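Local coordinates for protein glycine betaine/carnitine/choline ABC transporter (Staphylococcus aureus subsp. aureus Mu50, PDB 3O66) that probably binds glycine betaine, carnitine or choline as the extracytoplasmic substrate-binding component of an ABC importer, at residues F112-A117 and Y196-R201; F118-E123 and L190-G195; V181-N186 and A203-K208. All coordinates share one frame; numbering follows the deposited sequence. Where two conformers were deposited one is given.

In the fold
Contact 1 lies at the interlobe cleft; contacts 2 and 3 adjoin each other farther out in the second lobe, and each touches contact 1. Contact 1 is partly buried and dominated by polar bonds: a serine hydroxyl bonds to backbone groups, and an acetate sits nearby against T198 and N114. Contact 2, almost wholly buried, continues the same pair of strands, 116-120 and 192-196, into the lobe's sheet with backbone bonds and apolar side chains on both faces. Contact 3 packs helix 181-186 against the loop that follows helix 200-204 and is partly buried, with leucines inside and a tyrosine, an asparagine and an aspartate farther out. Y182 OH bonds to Y196 N of contact 1.

Contact 1 of 3, residues F112-A117 and Y196-R201; sequences FANTYA and YSTDGR. With ACT (acetate ion), chain D.
With chi1 at 63°, S197 holds its OG between its own backbone N and carbonyl carbon, which aims the hydroxyl at the backbone of A113-T115. There OG donates to A113 O (2.7 Å) and accepts from T115 N at 3.0 Å, the latter bond nearly straight at 172°. S197 N adds a third bond, to T115 O (2.8 Å), and all three lie just beyond the antiparallel non-hydrogen-bonded pair Y116-Y196. On the tyrosine side of the sheet, Y116 CE1 sits over one face of the Y196 ring, offset toward its rim and 3.7 Å from Y196 CZ; the ring planes are inclined at 45°. N114 comes to the same ring with its amide almost perpendicular to it, OD1 lying 3.4 Å from Y196 CD1, while its ND2 is hydrogen-bonded to E20 of helix 19-35. E20 and an acetate, probably from the crystallisation liquor, both lie within bonding reach of the T198 hydroxyl, the acetate O being 2.6 Å from T198 OG1. Segment 112-117 is part of a link between the sheets of the two lobes, and N114, Y196 and T198 beside the acetate are consistent with the interlobe ligand cleft of the periplasmic-binding-protein fold.

Contact 2 of 3, residues F118-E123 and L190-G195; sequences FMVTKE and LDVALG
The carbonyl oxygen of A193 is approached by two neighbouring groups of the opposite strand: M119 N donates to A193 O at 2.8 Å, and F118 CA lies 3.2 Å from the same oxygen in a CA-H...O contact. The return bond, from A193 N to M119 O at 2.9 Å, is the straighter of the two amide bonds (163°). Together they make M119-A193 an antiparallel hydrogen-bonded pair, next to the non-hydrogen-bonded pair F118-L194. These are adjacent strands of the mixed five-stranded sheet in the second lobe of the binding protein. Strand 116-120 runs against 192-196, which on its other side lies parallel to 144-148.

The two faces of the sheet are packed differently. On the face of F118 and L194, L194 CD1 stands over the middle of the phenylalanine ring, 3.7 Å from its centroid and only 7° off the ring normal, a CH-pi contact. V192 CG1 meets the edge of that ring, and F162 of helix 159-166 also touches F118. On the face of M119 and A193, the selenomethionine chain is bent at chi3 (69°), bringing CE back over the neighbouring strand to within 3.7 Å of G195 C. The same side chain packs on Y182 and L185, so helix 181-186 lies against this face.

Next along, V120 and V192 lie side by side and point the same way, with V120 CG1 3.8 Å from V192 CG2. Between T121 and D191 a water bridges the two backbones: it accepts from T121 N (3.0 Å) and donates to D191 O (2.6 Å). The D191 carboxylate forms a salt bridge with R144.

Contact 3 of 3, residues V181-N186 and A203-K208; sequences VYDALN and AAYDLK
Helix 181-186, which leads toward strand 192-196 of the second lobe, packs here against the chain leaving helix 200-204 on its way to the edge strand 208-209. Y205, the first residue after that helix to leave helical geometry, lays its ring against the side chain of N186. The two flat groups are practically parallel, 2° apart, in an amide-on-ring stack: N186 ND2 lies 3.5 Å above the plane, over the ring centre, and CB of N186 comes 3.6 Å from Y205 CD2. With its CG anti to the backbone N (chi1 -165°), N186 extends the amide across this face. At the far end of the ring, Y205 OH donates to D183 OD1, which lies near the ring plane. The modelled separation of these two oxygens, 2.4 Å, is very short, so the exact length of this hydrogen bond is doubtful.

Deeper in, L207 turns between two residues of the helix: its CD1 meets the edge of the Y182 ring, 4.2 Å from CD1 of that tyrosine, and its CD2 lies 4.2 Å from L185 CD2. L207 also touches M119 of the underlying sheet. The contact is thus graded, apolar where the leucines close on the sheet and polar farther out, at N186, D183 and Y205. There the stacked N186 amide would probably limit flipping of the Y205 ring.

Contact 1 of 3, residues F112-A117 and Y196-R201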
ATOM      1  N   PHE A 112       3.941  -1.899   5.971  1.00 21.05           N
ATOM      2  CA  PHE A 112       4.170  -0.876   4.956  1.00 21.75           C
ATOM      3  C   PHE A 112       2.942   0.043   4.772  1.00 21.94           C
ATOM      4  O   PHE A 112       1.831  -0.297   5.171  1.00 20.67           O
ATOM      5  CB  PHE A 112       4.577  -1.515   3.601  1.00 21.19           C
ATOM      6  CG  PHE A 112       3.476  -2.327   2.919  1.00 21.68           C
ATOM      7  CD1 PHE A 112       2.643  -1.736   1.958  1.00 21.41           C
ATOM      8  CD2 PHE A 112       3.307  -3.684   3.199  1.00 20.25           C
ATOM      9  CE1 PHE A 112       1.659  -2.466   1.306  1.00 22.79           C
ATOM     10  CE2 PHE A 112       2.312  -4.441   2.562  1.00 21.62           C
ATOM     11  CZ  PHE A 112       1.489  -3.841   1.598  1.00 22.51           C
ATOM     12  N   ALA A 113       3.198   1.212   4.180  1.00 22.96           N
ATOM     13  CA  ALA A 113       2.174   2.137   3.686  1.00 22.51           C
ATOM     14  C   ALA A 113       2.370   2.385   2.179  1.00 22.62           C
ATOM     15  O   ALA A 113       3.513   2.517   1.704  1.00 23.81           O
ATOM     16  CB  ALA A 113       2.226   3.441   4.458  1.00 23.40           C
ATOM     17  N   ASN A 114       1.254   2.405   1.448  1.00 24.79           N
ATOM     18  CA  ASN A 114       1.218   2.684   0.021  1.00 24.60           C
ATOM     19  C   ASN A 114       0.500   4.014  -0.173  1.00 24.14           C
ATOM     20  O   ASN A 114      -0.744   4.076  -0.185  1.00 22.97           O
ATOM     21  CB  ASN A 114       0.507   1.551  -0.727  1.00 25.72           C
ATOM     22  CG  ASN A 114       0.651   1.670  -2.237  1.00 27.07           C
ATOM     23  OD1 ASN A 114       1.094   2.705  -2.755  1.00 29.82           O
ATOM     24  ND2 ASN A 114       0.274   0.620  -2.949  1.00 25.74           N
ATOM     25  N   THR A 115       1.310   5.069  -0.219  1.00 23.09           N
ATOM     26  CA  THR A 115       0.824   6.426  -0.248  1.00 23.66           C
ATOM     27  C   THR A 115       1.512   7.225  -1.356  1.00 23.40           C
ATOM     28  O   THR A 115       2.566   6.831  -1.858  1.00 22.64           O
ATOM     29  CB  THR A 115       1.074   7.133   1.110  1.00 24.13           C
ATOM     30  OG1 THR A 115       0.652   8.504   1.012  1.00 24.45           O
ATOM     31  CG2 THR A 115       2.580   7.072   1.521  1.00 23.52           C
ATOM     32  N   TYR A 116       0.881   8.325  -1.765  1.00 24.64           N
ATOM     33  CA  TYR A 116       1.599   9.328  -2.542  1.00 24.53           C
ATOM     34  C   TYR A 116       2.762   9.758  -1.650  1.00 23.25           C
ATOM     35  O   TYR A 116       2.602   9.912  -0.437  1.00 22.64           O
ATOM     36  CB  TYR A 116       0.720  10.539  -2.866  1.00 24.81           C
ATOM     37  CG  TYR A 116      -0.166  10.426  -4.117  1.00 28.58           C
ATOM     38  CD1 TYR A 116      -0.027   9.376  -5.034  1.00 30.59           C
ATOM     39  CD2 TYR A 116      -1.124  11.398  -4.380  1.00 33.51           C
ATOM     40  CE1 TYR A 116      -0.843   9.292  -6.170  1.00 33.71           C
ATOM     41  CE2 TYR A 116      -1.934  11.339  -5.521  1.00 37.13           C
ATOM     42  CZ  TYR A 116      -1.788  10.289  -6.415  1.00 36.65           C
ATOM     43  OH  TYR A 116      -2.615  10.236  -7.526  1.00 37.94           O
ATOM     44  N   ALA A 117       3.926   9.929  -2.281  1.00 21.52           N
ATOM     45  CA  ALA A 117       5.121  10.360  -1.604  1.00 21.52           C
ATOM     46  C   ALA A 117       6.024  11.020  -2.613  1.00 20.92           C
ATOM     47  O   ALA A 117       6.118  10.573  -3.758  1.00 21.71           O
ATOM     48  CB  ALA A 117       5.853   9.139  -0.968  1.00 21.44           C
ATOM     49  N   TYR A 196       3.962   6.552  -6.017  1.00 21.23           N
ATOM     50  CA  TYR A 196       3.455   5.706  -4.945  1.00 21.44           C
ATOM     51  C   TYR A 196       4.632   5.100  -4.184  1.00 21.34           C
ATOM     52  O   TYR A 196       5.617   4.653  -4.801  1.00 21.47           O
ATOM     53  CB  TYR A 196       2.620   4.577  -5.535  1.00 22.98           C
ATOM     54  CG  TYR A 196       1.210   4.965  -5.868  1.00 24.09           C
ATOM     55  CD1 TYR A 196       0.284   5.249  -4.845  1.00 28.46           C
ATOM     56  CD2 TYR A 196       0.778   5.035  -7.190  1.00 27.36           C
ATOM     57  CE1 TYR A 196      -1.038   5.595  -5.143  1.00 29.41           C
ATOM     58  CE2 TYR A 196      -0.539   5.367  -7.497  1.00 28.28           C
ATOM     59  CZ  TYR A 196      -1.431   5.657  -6.480  1.00 31.67           C
ATOM     60  OH  TYR A 196      -2.726   5.987  -6.798  1.00 34.17           O
ATOM     61  N   SER A 197       4.520   5.054  -2.867  1.00 20.20           N
ATOM     62  CA  SER A 197       5.666   4.720  -1.999  1.00 21.67           C
ATOM     63  C   SER A 197       6.099   3.254  -2.017  1.00 21.84           C
ATOM     64  O   SER A 197       7.127   2.925  -1.419  1.00 23.29           O
ATOM     65  CB  SER A 197       5.346   5.139  -0.566  1.00 20.99           C
ATOM     66  OG  SER A 197       4.226   4.384  -0.117  1.00 23.10           O
ATOM     67  N   THR A 198       5.345   2.363  -2.675  1.00 21.98           N
ATOM     68  CA  THR A 198       5.779   0.962  -2.737  1.00 21.32           C
ATOM     69  C   THR A 198       6.130   0.482  -4.146  1.00 22.24           C
ATOM     70  O   THR A 198       6.351  -0.725  -4.364  1.00 22.75           O
ATOM     71  CB  THR A 198       4.741  -0.033  -2.159  1.00 23.35           C
ATOM     72  OG1 THR A 198       3.510   0.100  -2.881  1.00 20.97           O
ATOM     73  CG2 THR A 198       4.534   0.154  -0.672  1.00 22.76           C
ATOM     74  N   ASP A 199       6.163   1.408  -5.113  1.00 21.10           N
ATOM     75  CA  ASP A 199       6.424   0.998  -6.495  1.00 22.56           C
ATOM     76  C   ASP A 199       7.763   0.266  -6.598  1.00 22.37           C
ATOM     77  O   ASP A 199       8.776   0.721  -6.056  1.00 22.40           O
ATOM     78  CB  ASP A 199       6.343   2.194  -7.481  1.00 21.77           C
ATOM     79  CG  ASP A 199       6.305   1.733  -8.908  1.00 24.66           C
ATOM     80  OD1 ASP A 199       5.188   1.609  -9.465  1.00 27.63           O
ATOM     81  OD2 ASP A 199       7.396   1.428  -9.466  1.00 25.84           O
ATOM     82  N   GLY A 200       7.769  -0.884  -7.260  1.00 23.83           N
ATOM     83  CA  GLY A 200       9.001  -1.648  -7.444  1.00 25.04           C
ATOM     84  C   GLY A 200      10.165  -0.876  -8.061  1.00 25.44           C
ATOM     85  O   GLY A 200      11.336  -1.225  -7.888  1.00 26.46           O
ATOM     86  N   ARG A 201       9.865   0.156  -8.825  1.00 25.37           N
ATOM     87  CA  ARG A 201      10.946   0.902  -9.458  1.00 25.22           C
ATOM     88  C   ARG A 201      11.740   1.697  -8.437  1.00 24.63           C
ATOM     89  O   ARG A 201      12.887   2.099  -8.696  1.00 25.74           O
ATOM     90  CB  ARG A 201      10.438   1.742 -10.641  1.00 25.59           C
ATOM     91  CG  ARG A 201      10.102   0.848 -11.851  1.00 27.70           C
ATOM     92  CD  ARG A 201       9.183   1.540 -12.838  1.00 29.15           C
ATOM     93  NE  ARG A 201       7.828   1.714 -12.289  1.00 28.46           N
ATOM     94  CZ  ARG A 201       6.743   1.786 -13.056  1.00 29.50           C
ATOM     95  NH1 ARG A 201       5.541   1.944 -12.519  1.00 29.31           N
ATOM     96  NH2 ARG A 201       6.874   1.709 -14.381  1.00 29.87           N
TER
HETATM   97  C   ACT D 323       2.719   0.725  -6.057  1.00 46.71           C
HETATM   98  O   ACT D 323       2.765   1.374  -4.969  1.00 46.54           O
HETATM   99  OXT ACT D 323       2.892  -0.532  -6.006  1.00 46.53           O
HETATM  100  CH3 ACT D 323       2.457   1.423  -7.364  1.00 46.36           C

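Contact 2 of 3, residues F118-E123 and L190-G195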
ATOM      1  N   PHE A 118       6.726  12.055  -2.171  1.00 21.50           N
ATOM      2  CA  PHE A 118       7.723  12.725  -2.978  1.00 21.49           C
ATOM      3  C   PHE A 118       8.983  11.915  -2.954  1.00 21.42           C
ATOM      4  O   PHE A 118       9.367  11.380  -1.913  1.00 23.24           O
ATOM      5  CB  PHE A 118       8.004  14.144  -2.466  1.00 22.49           C
ATOM      6  CG  PHE A 118       6.835  15.068  -2.641  1.00 23.12           C
ATOM      7  CD1 PHE A 118       6.629  15.712  -3.854  1.00 23.97           C
ATOM      8  CD2 PHE A 118       5.884  15.201  -1.634  1.00 23.62           C
ATOM      9  CE1 PHE A 118       5.520  16.546  -4.037  1.00 25.01           C
ATOM     10  CE2 PHE A 118       4.751  16.022  -1.812  1.00 25.99           C
ATOM     11  CZ  PHE A 118       4.576  16.682  -3.018  1.00 26.25           C
HETATM   12  N   MSE A 119       9.638  11.834  -4.104  1.00 21.43           N
HETATM   13  CA  MSE A 119      10.818  10.983  -4.237  1.00 21.12           C
HETATM   14  C   MSE A 119      11.788  11.551  -5.246  1.00 20.67           C
HETATM   15  O   MSE A 119      11.394  12.313  -6.163  1.00 21.28           O
HETATM   16  CB  MSE A 119      10.460   9.531  -4.553  1.00 20.98           C
HETATM   17  CG  MSE A 119       9.627   9.387  -5.840  1.00 22.61           C
HETATM   18 SE   MSE A 119       8.989   7.562  -6.098  0.75 22.10          SE
HETATM   19  CE  MSE A 119       7.706   7.539  -4.618  1.00 23.63           C
ATOM     20  N   VAL A 120      13.057  11.213  -5.031  1.00 20.30           N
ATOM     21  CA  VAL A 120      14.172  11.741  -5.825  1.00 20.48           C
ATOM     22  C   VAL A 120      15.157  10.627  -6.113  1.00 21.44           C
ATOM     23  O   VAL A 120      15.060   9.542  -5.504  1.00 22.90           O
ATOM     24  CB  VAL A 120      14.887  12.914  -5.108  1.00 20.66           C
ATOM     25  CG1 VAL A 120      13.912  14.051  -4.872  1.00 21.41           C
ATOM     26  CG2 VAL A 120      15.627  12.456  -3.772  1.00 20.73           C
ATOM     27  N   THR A 121      16.121  10.867  -6.993  1.00 22.34           N
ATOM     28  CA  THR A 121      17.200   9.890  -7.175  1.00 22.94           C
ATOM     29  C   THR A 121      18.187   9.971  -5.992  1.00 24.80           C
ATOM     30  O   THR A 121      18.238  10.986  -5.280  1.00 25.39           O
ATOM     31  CB  THR A 121      18.035  10.156  -8.420  1.00 22.72           C
ATOM     32  OG1 THR A 121      18.661  11.453  -8.289  1.00 23.27           O
ATOM     33  CG2 THR A 121      17.183  10.053  -9.752  1.00 22.78           C
ATOM     34  N   LYS A 122      19.023   8.949  -5.843  0.50 25.93           N
ATOM     35  CA  LYS A 122      20.100   8.987  -4.849  0.50 28.26           C
ATOM     36  C   LYS A 122      21.090  10.126  -5.094  0.50 28.92           C
ATOM     37  O   LYS A 122      21.556  10.745  -4.143  0.50 30.06           O
ATOM     38  CB  LYS A 122      20.814   7.637  -4.743  0.50 29.78           C
ATOM     39  CG  LYS A 122      21.604   7.225  -5.978  0.50 31.62           C
ATOM     40  CD  LYS A 122      22.503   6.028  -5.681  0.50 34.53           C
ATOM     41  CE  LYS A 122      22.869   5.298  -6.967  0.50 35.85           C
ATOM     42  NZ  LYS A 122      21.651   5.124  -7.807  0.50 34.41           N
ATOM     43  N   GLU A 123      21.398  10.440  -6.352  0.50 29.15           N
ATOM     44  CA  GLU A 123      22.321  11.558  -6.609  0.50 30.35           C
ATOM     45  C   GLU A 123      21.725  12.911  -6.197  0.50 29.43           C
ATOM     46  O   GLU A 123      22.426  13.790  -5.689  0.50 29.95           O
ATOM     47  CB  GLU A 123      22.813  11.599  -8.068  0.50 31.15           C
ATOM     48  CG  GLU A 123      23.638  12.845  -8.393  0.50 33.49           C
ATOM     49  CD  GLU A 123      24.175  12.870  -9.818  0.50 36.92           C
ATOM     50  OE1 GLU A 123      23.357  12.918 -10.765  0.50 37.02           O
ATOM     51  OE2 GLU A 123      25.422  12.858  -9.989  0.50 40.66           O
ATOM     52  N   LEU A 190      12.932  14.568 -14.630  1.00 24.15           N
ATOM     53  CA  LEU A 190      12.398  15.231 -13.451  1.00 23.81           C
ATOM     54  C   LEU A 190      13.490  15.272 -12.372  1.00 23.88           C
ATOM     55  O   LEU A 190      14.409  14.463 -12.383  1.00 23.80           O
ATOM     56  CB  LEU A 190      11.208  14.444 -12.870  1.00 22.90           C
ATOM     57  CG  LEU A 190       9.985  14.218 -13.750  1.00 23.59           C
ATOM     58  CD1 LEU A 190       9.025  13.288 -13.046  1.00 22.46           C
ATOM     59  CD2 LEU A 190       9.324  15.559 -14.110  1.00 25.39           C
ATOM     60  N   ASP A 191      13.353  16.189 -11.424  1.00 23.42           N
ATOM     61  CA  ASP A 191      14.207  16.191 -10.244  1.00 23.72           C
ATOM     62  C   ASP A 191      13.485  15.573  -9.054  1.00 23.45           C
ATOM     63  O   ASP A 191      14.122  14.994  -8.164  1.00 22.98           O
ATOM     64  CB  ASP A 191      14.636  17.614  -9.924  1.00 24.58           C
ATOM     65  CG  ASP A 191      15.396  18.268 -11.083  1.00 27.08           C
ATOM     66  OD1 ASP A 191      16.417  17.691 -11.548  1.00 27.35           O
ATOM     67  OD2 ASP A 191      14.951  19.336 -11.549  1.00 28.47           O
ATOM     68  N   VAL A 192      12.163  15.726  -9.045  1.00 22.30           N
ATOM     69  CA  VAL A 192      11.291  15.240  -7.965  1.00 21.61           C
ATOM     70  C   VAL A 192       9.999  14.680  -8.595  1.00 21.27           C
ATOM     71  O   VAL A 192       9.455  15.264  -9.572  1.00 21.81           O
ATOM     72  CB  VAL A 192      10.929  16.402  -6.982  1.00 21.30           C
ATOM     73  CG1 VAL A 192      10.081  15.885  -5.807  1.00 23.04           C
ATOM     74  CG2 VAL A 192      12.167  17.087  -6.452  1.00 21.59           C
ATOM     75  N   ALA A 193       9.497  13.565  -8.043  1.00 20.75           N
ATOM     76  CA  ALA A 193       8.268  12.949  -8.506  1.00 20.68           C
ATOM     77  C   ALA A 193       7.372  12.733  -7.295  1.00 20.97           C
ATOM     78  O   ALA A 193       7.871  12.441  -6.182  1.00 21.91           O
ATOM     79  CB  ALA A 193       8.560  11.599  -9.192  1.00 20.90           C
ATOM     80  N   LEU A 194       6.074  12.921  -7.486  1.00 20.23           N
ATOM     81  CA  LEU A 194       5.104  12.447  -6.505  1.00 20.33           C
ATOM     82  C   LEU A 194       4.624  11.075  -6.994  1.00 20.23           C
ATOM     83  O   LEU A 194       3.814  10.975  -7.931  1.00 22.39           O
ATOM     84  CB  LEU A 194       3.939  13.424  -6.404  1.00 20.61           C
ATOM     85  CG  LEU A 194       2.913  13.063  -5.310  1.00 22.17           C
ATOM     86  CD1 LEU A 194       3.528  13.111  -3.869  1.00 20.72           C
ATOM     87  CD2 LEU A 194       1.779  14.018  -5.457  1.00 23.59           C
ATOM     88  N   GLY A 195       5.129  10.019  -6.383  1.00 19.90           N
ATOM     89  CA  GLY A 195       4.919   8.623  -6.879  1.00 19.69           C
ATOM     90  C   GLY A 195       4.200   7.842  -5.806  1.00 20.37           C
ATOM     91  O   GLY A 195       3.826   8.413  -4.797  1.00 21.92           O
TER
HETATM   92  O   HOH W   1      16.098  13.336  -8.668  1.00 24.58           O

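Contact 3 of 3, residues V181-N186 and A203-K208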
ATOM      1  N   VAL A 181       6.332   8.405 -13.840  1.00 27.81           N
ATOM      2  CA  VAL A 181       7.179   9.321 -13.056  1.00 27.02           C
ATOM      3  C   VAL A 181       8.503   8.688 -12.614  1.00 26.47           C
ATOM      4  O   VAL A 181       9.512   9.401 -12.502  1.00 26.85           O
ATOM      5  CB  VAL A 181       6.427   9.988 -11.826  1.00 26.85           C
ATOM      6  CG1 VAL A 181       5.161  10.688 -12.294  1.00 26.37           C
ATOM      7  CG2 VAL A 181       6.162   8.980 -10.687  1.00 26.35           C
ATOM      8  N   TYR A 182       8.517   7.359 -12.410  1.00 25.97           N
ATOM      9  CA  TYR A 182       9.726   6.653 -11.935  1.00 25.80           C
ATOM     10  C   TYR A 182      10.821   6.684 -12.980  1.00 26.91           C
ATOM     11  O   TYR A 182      11.962   7.041 -12.662  1.00 27.46           O
ATOM     12  CB  TYR A 182       9.430   5.218 -11.480  1.00 25.64           C
ATOM     13  CG  TYR A 182       8.182   5.189 -10.645  1.00 24.97           C
ATOM     14  CD1 TYR A 182       8.204   5.609  -9.299  1.00 22.23           C
ATOM     15  CD2 TYR A 182       6.963   4.818 -11.226  1.00 22.54           C
ATOM     16  CE1 TYR A 182       7.044   5.625  -8.541  1.00 22.00           C
ATOM     17  CE2 TYR A 182       5.793   4.818 -10.478  1.00 22.36           C
ATOM     18  CZ  TYR A 182       5.825   5.223  -9.154  1.00 20.58           C
ATOM     19  OH  TYR A 182       4.611   5.220  -8.487  1.00 20.65           O
ATOM     20  N   ASP A 183      10.475   6.349 -14.215  1.00 28.00           N
ATOM     21  CA  ASP A 183      11.445   6.404 -15.304  1.00 28.90           C
ATOM     22  C   ASP A 183      11.834   7.845 -15.668  1.00 28.17           C
ATOM     23  O   ASP A 183      12.987   8.109 -16.008  1.00 28.37           O
ATOM     24  CB  ASP A 183      10.918   5.638 -16.512  1.00 30.73           C
ATOM     25  CG  ASP A 183      10.845   4.147 -16.260  1.00 34.08           C
ATOM     26  OD1 ASP A 183      11.832   3.572 -15.766  1.00 36.17           O
ATOM     27  OD2 ASP A 183       9.797   3.541 -16.538  1.00 38.11           O
ATOM     28  N   ALA A 184      10.885   8.779 -15.572  1.00 27.31           N
ATOM     29  CA  ALA A 184      11.181  10.194 -15.831  1.00 27.48           C
ATOM     30  C   ALA A 184      12.188  10.741 -14.794  1.00 26.42           C
ATOM     31  O   ALA A 184      13.085  11.543 -15.102  1.00 25.92           O
ATOM     32  CB  ALA A 184       9.873  11.007 -15.837  1.00 27.66           C
ATOM     33  N   LEU A 185      12.074  10.275 -13.569  1.00 25.69           N
ATOM     34  CA  LEU A 185      13.066  10.607 -12.532  1.00 25.52           C
ATOM     35  C   LEU A 185      14.414   9.906 -12.812  1.00 26.12           C
ATOM     36  O   LEU A 185      15.487  10.526 -12.744  1.00 26.53           O
ATOM     37  CB  LEU A 185      12.495  10.223 -11.169  1.00 25.33           C
ATOM     38  CG  LEU A 185      12.917  10.820  -9.842  1.00 26.57           C
ATOM     39  CD1 LEU A 185      12.918  12.360  -9.826  1.00 22.46           C
ATOM     40  CD2 LEU A 185      12.019  10.218  -8.726  1.00 28.34           C
ATOM     41  N   ASN A 186      14.352   8.627 -13.172  1.00 25.76           N
ATOM     42  CA  ASN A 186      15.547   7.838 -13.425  1.00 26.96           C
ATOM     43  C   ASN A 186      16.362   8.403 -14.584  1.00 27.49           C
ATOM     44  O   ASN A 186      17.606   8.373 -14.553  1.00 27.67           O
ATOM     45  CB  ASN A 186      15.158   6.395 -13.711  1.00 27.58           C
ATOM     46  CG  ASN A 186      16.336   5.438 -13.630  1.00 29.35           C
ATOM     47  OD1 ASN A 186      17.149   5.510 -12.718  1.00 29.88           O
ATOM     48  ND2 ASN A 186      16.395   4.503 -14.562  1.00 30.76           N
ATOM     49  N   ALA A 203      12.834   0.313  -5.797  1.00 23.97           N
ATOM     50  CA  ALA A 203      13.899  -0.685  -5.584  1.00 26.47           C
ATOM     51  C   ALA A 203      14.765  -0.829  -6.846  1.00 28.19           C
ATOM     52  O   ALA A 203      15.994  -0.937  -6.767  1.00 30.40           O
ATOM     53  CB  ALA A 203      13.300  -2.079  -5.149  1.00 25.54           C
ATOM     54  N   ALA A 204      14.153  -0.823  -8.019  1.00 28.34           N
ATOM     55  CA  ALA A 204      14.951  -1.061  -9.218  1.00 29.91           C
ATOM     56  C   ALA A 204      15.954   0.063  -9.480  1.00 30.55           C
ATOM     57  O   ALA A 204      17.071  -0.201  -9.963  1.00 31.26           O
ATOM     58  CB  ALA A 204      14.060  -1.273 -10.433  1.00 30.63           C
ATOM     59  N   TYR A 205      15.559   1.299  -9.148  1.00 29.21           N
ATOM     60  CA  TYR A 205      16.348   2.487  -9.471  1.00 30.48           C
ATOM     61  C   TYR A 205      16.965   3.129  -8.245  1.00 30.64           C
ATOM     62  O   TYR A 205      17.565   4.211  -8.343  1.00 31.06           O
ATOM     63  CB  TYR A 205      15.494   3.527 -10.195  1.00 29.03           C
ATOM     64  CG  TYR A 205      14.806   3.017 -11.426  1.00 30.49           C
ATOM     65  CD1 TYR A 205      15.304   1.912 -12.130  1.00 33.19           C
ATOM     66  CD2 TYR A 205      13.689   3.666 -11.926  1.00 30.07           C
ATOM     67  CE1 TYR A 205      14.677   1.444 -13.264  1.00 35.74           C
ATOM     68  CE2 TYR A 205      13.051   3.211 -13.074  1.00 31.81           C
ATOM     69  CZ  TYR A 205      13.554   2.102 -13.735  1.00 34.37           C
ATOM     70  OH  TYR A 205      12.938   1.641 -14.864  1.00 35.45           O
ATOM     71  N   ASP A 206      16.843   2.451  -7.104  1.00 30.80           N
ATOM     72  CA  ASP A 206      17.391   2.918  -5.829  1.00 31.79           C
ATOM     73  C   ASP A 206      16.972   4.379  -5.547  1.00 29.41           C
ATOM     74  O   ASP A 206      17.805   5.226  -5.247  1.00 30.41           O
ATOM     75  CB  ASP A 206      18.929   2.741  -5.811  1.00 34.75           C
ATOM     76  CG  ASP A 206      19.511   2.767  -4.413  1.00 38.94           C
ATOM     77  OD1 ASP A 206      18.799   2.483  -3.427  1.00 43.21           O
ATOM     78  OD2 ASP A 206      20.706   3.074  -4.292  1.00 45.85           O
ATOM     79  N   LEU A 207      15.684   4.663  -5.687  1.00 26.24           N
ATOM     80  CA  LEU A 207      15.153   6.025  -5.468  1.00 25.09           C
ATOM     81  C   LEU A 207      15.034   6.295  -3.960  1.00 25.20           C
ATOM     82  O   LEU A 207      14.974   5.350  -3.165  1.00 25.93           O
ATOM     83  CB  LEU A 207      13.796   6.174  -6.150  1.00 23.56           C
ATOM     84  CG  LEU A 207      13.694   5.931  -7.670  1.00 23.88           C
ATOM     85  CD1 LEU A 207      12.239   6.054  -8.149  1.00 21.88           C
ATOM     86  CD2 LEU A 207      14.586   6.921  -8.440  1.00 25.78           C
ATOM     87  N   LYS A 208      15.055   7.570  -3.576  1.00 24.53           N
ATOM     88  CA  LYS A 208      14.966   7.993  -2.188  1.00 25.50           C
ATOM     89  C   LYS A 208      13.580   8.588  -1.948  1.00 24.55           C
ATOM     90  O   LYS A 208      13.206   9.596  -2.542  1.00 24.62           O
ATOM     91  CB  LYS A 208      16.061   9.031  -1.867  1.00 26.23           C
ATOM     92  CG  LYS A 208      15.862   9.762  -0.503  1.00 28.54           C
ATOM     93  CD  LYS A 208      16.410   8.939   0.679  1.00 30.03           C
ATOM     94  CE  LYS A 208      16.063   9.631   2.018  1.00 30.77           C
ATOM     95  NZ  LYS A 208      16.335   8.685   3.109  1.00 32.34           N
TER